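Interferon-activable protein 202 (PDB 4L5R) binds double-stranded DNA without sequence specificity through its first HIN-200 domain and restrains the AIM2 inflammasome, probably by sequestering cytoplasmic DNA. Local coordinates at residues T1-S7 with E81-T85; T110-I116 with Y126-A130; V136-T142 with V155-H161. One frame throughout, in Å; residues are numbered along the deposited sequence.

In the fold
The chain is the first HIN-200 domain, built from two OB-fold barrels that follow each other in sequence. Contact 1 ties the N-terminal segment to the end of a strand in the first barrel, while contacts 2 and 3 both belong to the second, where strands 124-136 and 141-146 are neighbours in one sheet. Centres of contacts 1 and 3 lie about 28 Å apart, yet both touch the backbone of DNA chain C, at nucleotides 17-18 and 7-9. Contact 2 lies across the chain's centre from contact 1, about 29 Å between centres, and its nearest atom is about 10 Å from DNA. Contacts 2 and 3 have centres about 21 Å apart.

Contact 1. Residues T1-S7 with E81-T85; sequences TPKKNIS and EINET. With nucleotides of chain C.
N83 and T85 grip the carbonyl of P2, fastening the N-terminal segment to the first OB fold just past strand 79-82. N83 OD1 accepts from T85 N, an Asx turn that holds the asparagine head while its NH2 reaches across. With CG set between the backbone N and the carbonyl carbon (chi1 63°), both N-H bonds of ND2 find acceptors almost in the amide plane: P2 O at 3.0 Å and K4 O at 2.9 Å. The K4 bond lies in the carbonyl plane on a lone pair; T85 OG1 takes a lone pair of P2 O in the carbonyl plane, at 2.8 Å, while N83 ND2 comes from above that plane. Asparagine suits a place where one short side chain must bridge two carbonyls of a turn.

E81 can be followed outward. Its CB packs on I6 CD1 at 3.9 Å, and the chain, extended beyond CG, slides past I6 in the opposite direction. E81 CD lies 3.3 Å from S7 OG, OE1 accepts S7 N at 2.7 Å and is brushed by I6 CG2, and OE2 takes S7 OG at 2.6 Å; both oxygens use their syn lone pairs, so two bonds fix the carboxylate's rotation. I6 lays CG1 against N83 ND2, crossing that side chain at about a right angle. K4 turns away to a salt bridge with E35. K3 also leaves the protein contact: its long chain suits reaching an anion, and K3 NZ, which also bonds to A10 O, lies 2.6 Å from OP1 of DG17 of chain C.

Contact 2. Residues T110-I116 with Y126-A130; sequences TLKISKI and YGVFA
The ring of F129 receives three side chains from segment 110-116. I116 CD1 reaches its edge near the ring plane, 3.8 Å from F129 CZ, the two side chains coming from opposite directions. T110 CG2 and I113 CG1 approach obliquely; the threonine methyl stands 3.4 Å from F129 CE2, and the isoleucine carbon 4.0 Å from that same ring atom. Isoleucines suit the short helix 113-116 because their branched, apolar chains can pack against the phenylalanine from one turn.

T110 serves two purposes. Its CG2 lies anti to the backbone N (chi1 -65° for OG1), which sends the methyl to the ring while OG1 turns to the strand and accepts V128 N at 2.9 Å, an almost straight bond of 172°. A threonine therefore combines a polar and an apolar contact at one position. G127 has no side chain, and T110 OG1 lies 3.4 Å from G127 CA with the threonine methyl close by; its backbone angles also suit glycine. One water joins the backbones alongside, accepting from L111 N at 2.9 Å and donating to Y126 O.

Beyond the contact, I113 N bonds to D147 OD2, while L173 touches F129 from a neighbouring strand. The linker between the two OB folds thus enters the second by laying a short helix against strand 124-136 of its beta-barrel.

Contact 3. Residues V136-T142 with V155-H161; sequences VNDKSIT and VWDKEQH. Unlike the reference sequence in segment 155-161: E159 (reference Lys). With nucleotides of chain C.
I141 and H161 slide past each other in opposite directions, putting the isoleucine over one face of the imidazole. I141 CG1 sits 4.1 Å from the ring centroid and 12° off its normal, a CH-pi contact. H161 CG lies beside the backbone N and anti to the carbonyl carbon (chi1 -63°), which turns the ring toward the loop 137-140, where NE2 donates to N137 O at 3.0 Å, nearly in line with the carbonyl though tilted from the ring plane. Histidine thus supplies both a flat surface for an aliphatic chain and a donor for the loop, while V136 CG1 comes obliquely to CD2.

I141 and W156 instead lie side by side, pointing the same way, as expected of an antiparallel hydrogen-bonded pair; their backbones exchange two N-H to O bonds. I141 CG1 touches W156 CD1 at 4.1 Å. W156 NE1 bonds to Q160 O in the ring plane, which limits rotation of the indole, and K158 CB lies over one face. On the opposite side of the sheet T142 CG2 meets V155 CG2.

The loop so anchored faces DNA chain C. S140 OG donates to OP2 of DT8 at 2.5 Å, and K139 N binds OP1 of the same phosphate at 2.8 Å. T142 OG1 reaches OP1 of DG7 at 2.5 Å; K139 NZ makes a weak bond to OP1 of DT9. Small hydroxyls and a backbone N-H suit close approach to successive phosphates without reading bases, as in non-specific DNA binding by the loop that runs from strand 124-136 into strand 141-146 of the second OB fold.

Contact 1. Residues T1-S7 with E81-T85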
loop_
_atom_site.group_PDB
_atom_site.type_symbol
_atom_site.label_atom_id
_atom_site.label_comp_id
_atom_site.label_asym_id
_atom_site.label_seq_id
_atom_site.Cartn_x
_atom_site.Cartn_y
_atom_site.Cartn_z
ATOM N N THR A 1 -7.955 -20.835 7.759
ATOM C CA THR A 1 -8.323 -21.077 6.368
ATOM C C THR A 1 -7.280 -20.498 5.413
ATOM O O THR A 1 -6.647 -19.489 5.718
ATOM C CB THR A 1 -9.700 -20.476 6.043
ATOM O OG1 THR A 1 -9.664 -19.056 6.242
ATOM C CG2 THR A 1 -10.766 -21.079 6.941
ATOM N N PRO A 2 -7.097 -21.135 4.248
ATOM C CA PRO A 2 -6.067 -20.668 3.313
ATOM C C PRO A 2 -6.288 -19.226 2.844
ATOM O O PRO A 2 -5.321 -18.549 2.502
ATOM C CB PRO A 2 -6.178 -21.649 2.138
ATOM C CG PRO A 2 -7.536 -22.256 2.258
ATOM C CD PRO A 2 -7.834 -22.300 3.730
ATOM N N LYS A 3 -7.537 -18.766 2.834
ATOM C CA LYS A 3 -7.841 -17.410 2.374
ATOM C C LYS A 3 -8.010 -16.394 3.507
ATOM O O LYS A 3 -8.475 -15.279 3.273
ATOM C CB LYS A 3 -9.095 -17.403 1.492
ATOM C CG LYS A 3 -8.806 -17.468 0.001
ATOM C CD LYS A 3 -9.726 -16.530 -0.780
ATOM C CE LYS A 3 -9.205 -16.306 -2.195
ATOM N NZ LYS A 3 -10.135 -15.512 -3.042
ATOM N N LYS A 4 -7.647 -16.777 4.729
ATOM C CA LYS A 4 -7.792 -15.896 5.892
ATOM C C LYS A 4 -7.184 -14.518 5.629
ATOM O O LYS A 4 -6.027 -14.414 5.208
ATOM C CB LYS A 4 -7.128 -16.524 7.122
ATOM C CG LYS A 4 -7.884 -16.339 8.436
ATOM C CD LYS A 4 -8.047 -14.879 8.814
ATOM C CE LYS A 4 -8.744 -14.740 10.168
ATOM N NZ LYS A 4 -9.037 -13.317 10.523
ATOM N N ASN A 5 -7.972 -13.471 5.878
ATOM C CA ASN A 5 -7.535 -12.086 5.715
ATOM C C ASN A 5 -7.296 -11.615 4.281
ATOM O O ASN A 5 -7.013 -10.433 4.061
ATOM C CB ASN A 5 -6.300 -11.791 6.569
ATOM C CG ASN A 5 -6.622 -11.725 8.045
ATOM O OD1 ASN A 5 -7.784 -11.594 8.432
ATOM N ND2 ASN A 5 -5.595 -11.813 8.879
ATOM N N ILE A 6 -7.418 -12.517 3.309
ATOM C CA ILE A 6 -7.210 -12.136 1.906
ATOM C C ILE A 6 -8.419 -11.391 1.332
ATOM O O ILE A 6 -9.559 -11.675 1.691
ATOM C CB ILE A 6 -6.896 -13.357 1.017
ATOM C CG1 ILE A 6 -5.644 -14.076 1.518
ATOM C CG2 ILE A 6 -6.707 -12.933 -0.444
ATOM C CD1 ILE A 6 -4.392 -13.215 1.488
ATOM N N SER A 7 -8.168 -10.451 0.426
ATOM C CA SER A 7 -9.244 -9.654 -0.165
ATOM C C SER A 7 -10.179 -10.488 -1.042
ATOM O O SER A 7 -9.777 -11.514 -1.592
ATOM C CB SER A 7 -8.671 -8.484 -0.973
ATOM O OG SER A 7 -8.081 -7.508 -0.121
ATOM N N GLU A 81 -1.016 -10.063 -2.031
ATOM C CA GLU A 81 -1.429 -10.257 -0.637
ATOM C C GLU A 81 -0.844 -11.563 -0.139
ATOM O O GLU A 81 -0.913 -12.594 -0.822
ATOM C CB GLU A 81 -2.946 -10.261 -0.522
ATOM C CG GLU A 81 -3.569 -8.892 -0.924
ATOM C CD GLU A 81 -5.066 -8.790 -0.673
ATOM O OE1 GLU A 81 -5.694 -9.812 -0.327
ATOM O OE2 GLU A 81 -5.612 -7.668 -0.817
ATOM N N ILE A 82 -0.254 -11.518 1.047
ATOM C CA ILE A 82 0.501 -12.646 1.548
ATOM C C ILE A 82 0.044 -12.960 2.964
ATOM O O ILE A 82 0.175 -12.126 3.857
ATOM C CB ILE A 82 2.004 -12.350 1.537
ATOM C CG1 ILE A 82 2.461 -12.006 0.100
ATOM C CG2 ILE A 82 2.795 -13.552 2.159
ATOM C CD1 ILE A 82 3.858 -11.461 0.009
ATOM N N ASN A 83 -0.503 -14.157 3.160
ATOM C CA ASN A 83 -0.837 -14.614 4.502
ATOM C C ASN A 83 -0.024 -15.838 4.896
ATOM O O ASN A 83 0.995 -16.139 4.276
ATOM C CB ASN A 83 -2.345 -14.849 4.677
ATOM C CG ASN A 83 -2.886 -15.950 3.787
ATOM O OD1 ASN A 83 -2.139 -16.645 3.091
ATOM N ND2 ASN A 83 -4.201 -16.133 3.826
ATOM N N GLU A 84 -0.467 -16.535 5.932
ATOM C CA GLU A 84 0.266 -17.690 6.441
ATOM C C GLU A 84 0.322 -18.818 5.424
ATOM O O GLU A 84 1.178 -19.697 5.511
ATOM C CB GLU A 84 -0.345 -18.179 7.758
ATOM C CG GLU A 84 -0.282 -17.145 8.863
ATOM C CD GLU A 84 -0.858 -17.656 10.183
ATOM N N THR A 85 -0.579 -18.786 4.447
ATOM C CA THR A 85 -0.580 -19.788 3.387
ATOM C C THR A 85 0.693 -19.744 2.539
ATOM O O THR A 85 1.145 -20.772 2.037
ATOM C CB THR A 85 -1.824 -19.650 2.485
ATOM O OG1 THR A 85 -2.993 -19.969 3.247
ATOM C CG2 THR A 85 -1.738 -20.590 1.291
ATOM P P DG C 17 -14.061 -15.265 -2.561
ATOM O OP1 DG C 17 -12.608 -15.001 -2.665
ATOM O OP2 DG C 17 -14.738 -16.152 -3.535
ATOM O "O5'" DG C 17 -14.370 -15.838 -1.106
ATOM C "C5'" DG C 17 -13.985 -15.053 0.010
ATOM C "C4'" DG C 17 -14.418 -15.744 1.283
ATOM O "O4'" DG C 17 -15.768 -15.352 1.625
ATOM C "C3'" DG C 17 -14.398 -17.266 1.193
ATOM O "O3'" DG C 17 -13.772 -17.735 2.368
ATOM C "C2'" DG C 17 -15.874 -17.653 1.106
ATOM C "C1'" DG C 17 -16.559 -16.501 1.838
ATOM N N9 DG C 17 -17.906 -16.196 1.365
ATOM C C8 DG C 17 -18.382 -16.283 0.079
ATOM N N7 DG C 17 -19.634 -15.934 -0.029
ATOM C C5 DG C 17 -20.011 -15.593 1.264
ATOM C C6 DG C 17 -21.256 -15.138 1.768
ATOM O O6 DG C 17 -22.310 -14.946 1.149
ATOM N N1 DG C 17 -21.207 -14.907 3.143
ATOM C C2 DG C 17 -20.089 -15.097 3.924
ATOM N N2 DG C 17 -20.210 -14.822 5.230
ATOM N N3 DG C 17 -18.920 -15.516 3.464
ATOM C C4 DG C 17 -18.955 -15.748 2.131
ATOM P P DC C 18 -13.401 -19.287 2.528
ATOM O OP1 DC C 18 -12.044 -19.368 3.111
ATOM O OP2 DC C 18 -13.690 -19.964 1.240
ATOM O "O5'" DC C 18 -14.461 -19.809 3.605
ATOM C "C5'" DC C 18 -14.589 -19.132 4.853
ATOM C "C4'" DC C 18 -15.891 -19.533 5.520
ATOM O "O4'" DC C 18 -16.998 -18.837 4.887
ATOM C "C3'" DC C 18 -16.188 -21.029 5.412
ATOM O "O3'" DC C 18 -16.435 -21.603 6.695
ATOM C "C2'" DC C 18 -17.418 -21.104 4.513
ATOM C "C1'" DC C 18 -18.067 -19.749 4.770
ATOM N N1 DC C 18 -19.009 -19.350 3.683
ATOM C C2 DC C 18 -20.213 -18.725 4.027
ATOM O O2 DC C 18 -20.449 -18.498 5.221
ATOM N N3 DC C 18 -21.076 -18.378 3.040
ATOM C C4 DC C 18 -20.772 -18.643 1.767
ATOM N N4 DC C 18 -21.654 -18.280 0.830
ATOM C C5 DC C 18 -19.552 -19.285 1.396
ATOM C C6 DC C 18 -18.710 -19.623 2.379
#

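Contact 2. Residues T110-I116 with Y126-A130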
loop_
_atom_site.group_PDB
_atom_site.type_symbol
_atom_site.label_atom_id
_atom_site.label_comp_id
_atom_site.label_asym_id
_atom_site.label_seq_id
_atom_site.Cartn_x
_atom_site.Cartn_y
_atom_site.Cartn_z
ATOM N N THR A 110 4.788 9.486 -7.242
ATOM C CA THR A 110 3.380 9.636 -6.953
ATOM C C THR A 110 2.676 10.208 -8.172
ATOM O O THR A 110 3.157 11.154 -8.783
ATOM C CB THR A 110 3.155 10.557 -5.741
ATOM O OG1 THR A 110 3.692 9.930 -4.570
ATOM C CG2 THR A 110 1.673 10.808 -5.548
ATOM N N LEU A 111 1.555 9.599 -8.541
ATOM C CA LEU A 111 0.738 10.083 -9.644
ATOM C C LEU A 111 0.203 11.481 -9.366
ATOM O O LEU A 111 -0.134 11.823 -8.219
ATOM C CB LEU A 111 -0.470 9.172 -9.821
ATOM C CG LEU A 111 -0.333 7.807 -10.459
ATOM C CD1 LEU A 111 -1.726 7.236 -10.602
ATOM C CD2 LEU A 111 0.339 7.934 -11.824
ATOM N N LYS A 112 0.099 12.278 -10.423
ATOM C CA LYS A 112 -0.579 13.568 -10.341
ATOM C C LYS A 112 -2.031 13.390 -9.886
ATOM O O LYS A 112 -2.724 12.451 -10.293
ATOM C CB LYS A 112 -0.549 14.272 -11.700
ATOM C CG LYS A 112 0.814 14.811 -12.109
ATOM C CD LYS A 112 1.346 15.822 -11.113
ATOM C CE LYS A 112 2.551 16.560 -11.677
ATOM N NZ LYS A 112 3.153 17.487 -10.681
ATOM N N ILE A 113 -2.482 14.297 -9.035
ATOM C CA ILE A 113 -3.848 14.254 -8.546
ATOM C C ILE A 113 -4.867 14.328 -9.678
ATOM O O ILE A 113 -5.884 13.624 -9.652
ATOM C CB ILE A 113 -4.079 15.351 -7.499
ATOM C CG1 ILE A 113 -3.325 14.975 -6.218
ATOM C CG2 ILE A 113 -5.576 15.534 -7.212
ATOM C CD1 ILE A 113 -3.439 16.017 -5.121
ATOM N N SER A 114 -4.595 15.157 -10.687
ATOM C CA SER A 114 -5.523 15.225 -11.797
ATOM C C SER A 114 -5.618 13.853 -12.474
ATOM O O SER A 114 -6.702 13.447 -12.885
ATOM C CB SER A 114 -5.185 16.364 -12.779
ATOM O OG SER A 114 -3.924 16.169 -13.390
ATOM N N LYS A 115 -4.507 13.111 -12.544
ATOM C CA LYS A 115 -4.526 11.777 -13.145
ATOM C C LYS A 115 -5.216 10.761 -12.230
ATOM O O LYS A 115 -5.914 9.851 -12.698
ATOM C CB LYS A 115 -3.106 11.305 -13.493
ATOM C CG LYS A 115 -2.505 11.953 -14.746
ATOM C CD LYS A 115 -3.226 11.507 -16.014
ATOM N N ILE A 116 -5.016 10.904 -10.926
ATOM C CA ILE A 116 -5.694 10.027 -9.986
ATOM C C ILE A 116 -7.207 10.079 -10.196
ATOM O O ILE A 116 -7.877 9.031 -10.217
ATOM C CB ILE A 116 -5.319 10.365 -8.521
ATOM C CG1 ILE A 116 -3.899 9.860 -8.219
ATOM C CG2 ILE A 116 -6.326 9.754 -7.552
ATOM C CD1 ILE A 116 -3.317 10.399 -6.909
ATOM N N TYR A 126 -1.931 5.034 -3.669
ATOM C CA TYR A 126 -0.793 5.148 -2.778
ATOM C C TYR A 126 -0.024 6.358 -3.226
ATOM O O TYR A 126 0.037 6.641 -4.426
ATOM C CB TYR A 126 0.147 3.941 -2.957
ATOM C CG TYR A 126 -0.367 2.601 -2.498
ATOM C CD1 TYR A 126 -1.409 1.965 -3.167
ATOM C CD2 TYR A 126 0.226 1.947 -1.424
ATOM C CE1 TYR A 126 -1.852 0.719 -2.760
ATOM C CE2 TYR A 126 -0.208 0.694 -1.012
ATOM C CZ TYR A 126 -1.248 0.090 -1.685
ATOM O OH TYR A 126 -1.685 -1.149 -1.280
ATOM N N GLY A 127 0.612 7.056 -2.290
ATOM C CA GLY A 127 1.457 8.171 -2.684
ATOM C C GLY A 127 1.832 9.115 -1.562
ATOM O O GLY A 127 1.367 8.963 -0.430
ATOM N N VAL A 128 2.677 10.089 -1.889
ATOM C CA VAL A 128 3.132 11.108 -0.945
ATOM C C VAL A 128 2.644 12.452 -1.486
ATOM O O VAL A 128 2.883 12.783 -2.670
ATOM C CB VAL A 128 4.663 11.135 -0.882
ATOM C CG1 VAL A 128 5.149 12.234 0.047
ATOM C CG2 VAL A 128 5.211 9.758 -0.476
ATOM N N PHE A 129 1.949 13.214 -0.650
ATOM C CA PHE A 129 1.326 14.465 -1.111
ATOM C C PHE A 129 1.515 15.596 -0.112
ATOM O O PHE A 129 1.486 15.379 1.114
ATOM C CB PHE A 129 -0.179 14.278 -1.288
ATOM C CG PHE A 129 -0.563 13.125 -2.156
ATOM C CD1 PHE A 129 -0.702 11.853 -1.621
ATOM C CD2 PHE A 129 -0.798 13.315 -3.516
ATOM C CE1 PHE A 129 -1.064 10.788 -2.427
ATOM C CE2 PHE A 129 -1.169 12.258 -4.323
ATOM C CZ PHE A 129 -1.306 10.993 -3.777
ATOM N N ALA A 130 1.655 16.813 -0.627
ATOM C CA ALA A 130 1.682 17.994 0.230
ATOM C C ALA A 130 0.314 18.165 0.896
ATOM O O ALA A 130 -0.718 17.809 0.322
ATOM C CB ALA A 130 2.044 19.228 -0.590
HETATM O O HOH W 1 0.780 7.353 -6.885
#

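Contact 3. Residues V136-T142 with V155-H161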
loop_
_atom_site.group_PDB
_atom_site.type_symbol
_atom_site.label_atom_id
_atom_site.label_comp_id
_atom_site.label_asym_id
_atom_site.label_seq_id
_atom_site.Cartn_x
_atom_site.Cartn_y
_atom_site.Cartn_z
ATOM N N VAL A 136 -9.167 17.418 12.400
ATOM C CA VAL A 136 -9.486 16.269 13.233
ATOM C C VAL A 136 -10.924 16.401 13.705
ATOM O O VAL A 136 -11.297 17.403 14.317
ATOM C CB VAL A 136 -8.544 16.176 14.430
ATOM C CG1 VAL A 136 -8.841 14.921 15.254
ATOM C CG2 VAL A 136 -7.097 16.185 13.950
ATOM N N ASN A 137 -11.738 15.404 13.383
ATOM C CA ASN A 137 -13.133 15.388 13.805
ATOM C C ASN A 137 -13.380 14.295 14.835
ATOM O O ASN A 137 -12.490 13.481 15.114
ATOM C CB ASN A 137 -14.050 15.175 12.600
ATOM C CG ASN A 137 -13.756 16.141 11.479
ATOM O OD1 ASN A 137 -13.949 17.358 11.612
ATOM N ND2 ASN A 137 -13.275 15.608 10.359
ATOM N N ASP A 138 -14.591 14.268 15.388
ATOM C CA ASP A 138 -14.997 13.184 16.283
ATOM C C ASP A 138 -14.796 11.806 15.662
ATOM O O ASP A 138 -14.214 10.911 16.285
ATOM C CB ASP A 138 -16.472 13.319 16.652
ATOM C CG ASP A 138 -16.706 14.293 17.785
ATOM O OD1 ASP A 138 -15.735 14.955 18.210
ATOM O OD2 ASP A 138 -17.864 14.400 18.245
ATOM N N LYS A 139 -15.292 11.631 14.438
ATOM C CA LYS A 139 -15.351 10.296 13.840
ATOM C C LYS A 139 -14.426 10.125 12.634
ATOM O O LYS A 139 -14.348 9.042 12.043
ATOM C CB LYS A 139 -16.796 9.948 13.455
ATOM C CG LYS A 139 -17.787 10.011 14.630
ATOM C CD LYS A 139 -17.295 9.174 15.809
ATOM C CE LYS A 139 -18.289 9.181 16.972
ATOM N NZ LYS A 139 -19.487 8.348 16.677
ATOM N N SER A 140 -13.706 11.182 12.281
ATOM C CA SER A 140 -12.823 11.125 11.126
ATOM C C SER A 140 -11.695 12.131 11.230
ATOM O O SER A 140 -11.704 13.017 12.101
ATOM C CB SER A 140 -13.617 11.413 9.851
ATOM O OG SER A 140 -14.171 12.713 9.887
ATOM N N ILE A 141 -10.717 11.982 10.342
ATOM C CA ILE A 141 -9.725 13.003 10.133
ATOM C C ILE A 141 -9.783 13.247 8.641
ATOM O O ILE A 141 -9.756 12.298 7.857
ATOM C CB ILE A 141 -8.329 12.531 10.502
ATOM C CG1 ILE A 141 -8.296 12.042 11.947
ATOM C CG2 ILE A 141 -7.326 13.653 10.300
ATOM C CD1 ILE A 141 -6.927 11.575 12.377
ATOM N N THR A 142 -9.916 14.502 8.240
ATOM C CA THR A 142 -9.928 14.801 6.807
ATOM C C THR A 142 -8.767 15.706 6.445
ATOM O O THR A 142 -8.243 16.432 7.288
ATOM C CB THR A 142 -11.236 15.441 6.370
ATOM O OG1 THR A 142 -11.437 16.646 7.113
ATOM C CG2 THR A 142 -12.395 14.480 6.616
ATOM N N VAL A 155 -10.381 11.380 3.186
ATOM C CA VAL A 155 -11.227 11.023 4.316
ATOM C C VAL A 155 -10.712 9.773 5.018
ATOM O O VAL A 155 -10.723 8.677 4.447
ATOM C CB VAL A 155 -12.704 10.825 3.876
ATOM C CG1 VAL A 155 -13.568 10.349 5.051
ATOM C CG2 VAL A 155 -13.274 12.147 3.294
ATOM N N TRP A 156 -10.260 9.953 6.258
ATOM C CA TRP A 156 -9.830 8.856 7.123
ATOM C C TRP A 156 -10.947 8.578 8.127
ATOM O O TRP A 156 -11.251 9.410 9.002
ATOM C CB TRP A 156 -8.512 9.229 7.815
ATOM C CG TRP A 156 -8.041 8.268 8.877
ATOM C CD1 TRP A 156 -8.249 8.371 10.229
ATOM C CD2 TRP A 156 -7.261 7.074 8.682
ATOM N NE1 TRP A 156 -7.650 7.322 10.879
ATOM C CE2 TRP A 156 -7.045 6.506 9.953
ATOM C CE3 TRP A 156 -6.733 6.432 7.559
ATOM C CZ2 TRP A 156 -6.317 5.334 10.130
ATOM C CZ3 TRP A 156 -6.013 5.245 7.738
ATOM C CH2 TRP A 156 -5.813 4.716 9.014
ATOM N N ASP A 157 -11.566 7.410 7.962
ATOM C CA ASP A 157 -12.839 7.054 8.578
ATOM C C ASP A 157 -12.658 6.084 9.732
ATOM O O ASP A 157 -13.613 5.781 10.447
ATOM C CB ASP A 157 -13.713 6.364 7.526
ATOM C CG ASP A 157 -15.083 6.979 7.407
ATOM O OD1 ASP A 157 -15.234 8.153 7.796
ATOM O OD2 ASP A 157 -16.003 6.291 6.915
ATOM N N LYS A 158 -11.445 5.557 9.887
ATOM C CA LYS A 158 -11.174 4.611 10.956
ATOM C C LYS A 158 -11.294 5.329 12.299
ATOM O O LYS A 158 -10.775 6.435 12.471
ATOM C CB LYS A 158 -9.789 3.982 10.791
ATOM C CG LYS A 158 -9.654 3.059 9.569
ATOM C CD LYS A 158 -8.263 2.409 9.507
ATOM C CE LYS A 158 -8.207 1.282 8.488
ATOM N NZ LYS A 158 -6.870 0.550 8.465
ATOM N N GLU A 159 -12.006 4.712 13.237
ATOM C CA GLU A 159 -12.110 5.259 14.583
ATOM C C GLU A 159 -10.774 5.032 15.268
ATOM O O GLU A 159 -10.578 4.037 15.967
ATOM C CB GLU A 159 -13.244 4.593 15.365
ATOM N N GLN A 160 -9.856 5.958 15.027
ATOM C CA GLN A 160 -8.515 5.915 15.582
ATOM C C GLN A 160 -7.740 7.110 15.043
ATOM O O GLN A 160 -7.719 7.361 13.834
ATOM C CB GLN A 160 -7.815 4.595 15.238
ATOM C CG GLN A 160 -6.781 4.674 14.131
ATOM C CD GLN A 160 -6.027 3.363 13.969
ATOM O OE1 GLN A 160 -6.520 2.424 13.337
ATOM N NE2 GLN A 160 -4.835 3.288 14.556
ATOM N N HIS A 161 -7.128 7.865 15.947
ATOM C CA HIS A 161 -6.451 9.103 15.586
ATOM C C HIS A 161 -4.959 9.041 15.882
ATOM O O HIS A 161 -4.258 10.057 15.796
ATOM C CB HIS A 161 -7.077 10.300 16.316
ATOM C CG HIS A 161 -8.508 10.552 15.954
ATOM N ND1 HIS A 161 -9.230 9.708 15.135
ATOM C CD2 HIS A 161 -9.354 11.552 16.299
ATOM C CE1 HIS A 161 -10.455 10.178 14.992
ATOM N NE2 HIS A 161 -10.556 11.298 15.686
ATOM P P DT C 8 -17.332 13.497 11.797
ATOM O OP1 DT C 8 -16.961 13.463 13.229
ATOM O OP2 DT C 8 -16.515 12.731 10.813
ATOM O "O5'" DT C 8 -18.847 13.028 11.668
ATOM C "C5'" DT C 8 -19.828 13.599 12.513
ATOM C "C4'" DT C 8 -21.148 12.889 12.292
ATOM O "O4'" DT C 8 -21.675 13.270 11.003
ATOM C "C3'" DT C 8 -21.081 11.362 12.308
ATOM O "O3'" DT C 8 -21.927 10.917 13.361
ATOM C "C2'" DT C 8 -21.567 10.915 10.924
ATOM C "C1'" DT C 8 -22.312 12.149 10.425
ATOM N N1 DT C 8 -22.289 12.420 8.965
ATOM C C2 DT C 8 -23.494 12.625 8.340
ATOM O O2 DT C 8 -24.556 12.559 8.924
ATOM N N3 DT C 8 -23.410 12.898 7.001
ATOM C C4 DT C 8 -22.264 13.000 6.241
ATOM O O4 DT C 8 -22.310 13.254 5.040
ATOM C C5 DT C 8 -21.031 12.782 6.962
ATOM C C7 DT C 8 -19.716 12.862 6.238
ATOM C C6 DT C 8 -21.096 12.512 8.276
ATOM P P DG C 7 -15.024 17.507 6.725
ATOM O OP1 DG C 7 -13.723 17.657 7.411
ATOM O OP2 DG C 7 -15.113 16.719 5.466
ATOM O "O5'" DG C 7 -16.051 16.923 7.789
ATOM C "C5'" DG C 7 -16.297 17.655 9.011
ATOM C "C4'" DG C 7 -17.303 16.913 9.866
ATOM O "O4'" DG C 7 -18.623 17.102 9.310
ATOM C "C3'" DG C 7 -17.106 15.397 9.981
ATOM O "O3'" DG C 7 -17.376 15.033 11.335
ATOM C "C2'" DG C 7 -18.117 14.812 8.994
ATOM C "C1'" DG C 7 -19.231 15.846 9.049
ATOM N N9 DG C 7 -19.972 16.073 7.815
ATOM C C8 DG C 7 -19.455 16.321 6.565
ATOM N N7 DG C 7 -20.373 16.518 5.662
ATOM C C5 DG C 7 -21.569 16.409 6.354
ATOM C C6 DG C 7 -22.905 16.530 5.903
ATOM O O6 DG C 7 -23.308 16.770 4.750
ATOM N N1 DG C 7 -23.811 16.338 6.947
ATOM C C2 DG C 7 -23.456 16.070 8.254
ATOM N N2 DG C 7 -24.437 15.917 9.147
ATOM N N3 DG C 7 -22.214 15.959 8.684
ATOM C C4 DG C 7 -21.332 16.138 7.682
ATOM P P DT C 9 -22.002 9.358 13.744
ATOM O OP1 DT C 9 -22.289 9.261 15.191
ATOM O OP2 DT C 9 -20.809 8.681 13.182
ATOM O "O5'" DT C 9 -23.274 8.842 12.936
ATOM C "C5'" DT C 9 -24.479 9.574 13.044
ATOM C "C4'" DT C 9 -25.454 9.133 11.972
ATOM O "O4'" DT C 9 -25.071 9.675 10.690
ATOM C "C3'" DT C 9 -25.559 7.626 11.787
ATOM O "O3'" DT C 9 -26.821 7.241 12.316
ATOM C "C2'" DT C 9 -25.424 7.392 10.276
ATOM C "C1'" DT C 9 -25.529 8.799 9.688
ATOM N N1 DT C 9 -24.691 9.075 8.482
ATOM C C2 DT C 9 -25.316 9.520 7.341
ATOM O O2 DT C 9 -26.518 9.685 7.265
ATOM N N3 DT C 9 -24.475 9.760 6.289
ATOM C C4 DT C 9 -23.105 9.614 6.256
ATOM O O4 DT C 9 -22.451 9.862 5.252
ATOM C C5 DT C 9 -22.509 9.146 7.483
ATOM C C7 DT C 9 -21.024 8.946 7.570
ATOM C C6 DT C 9 -23.320 8.909 8.526
#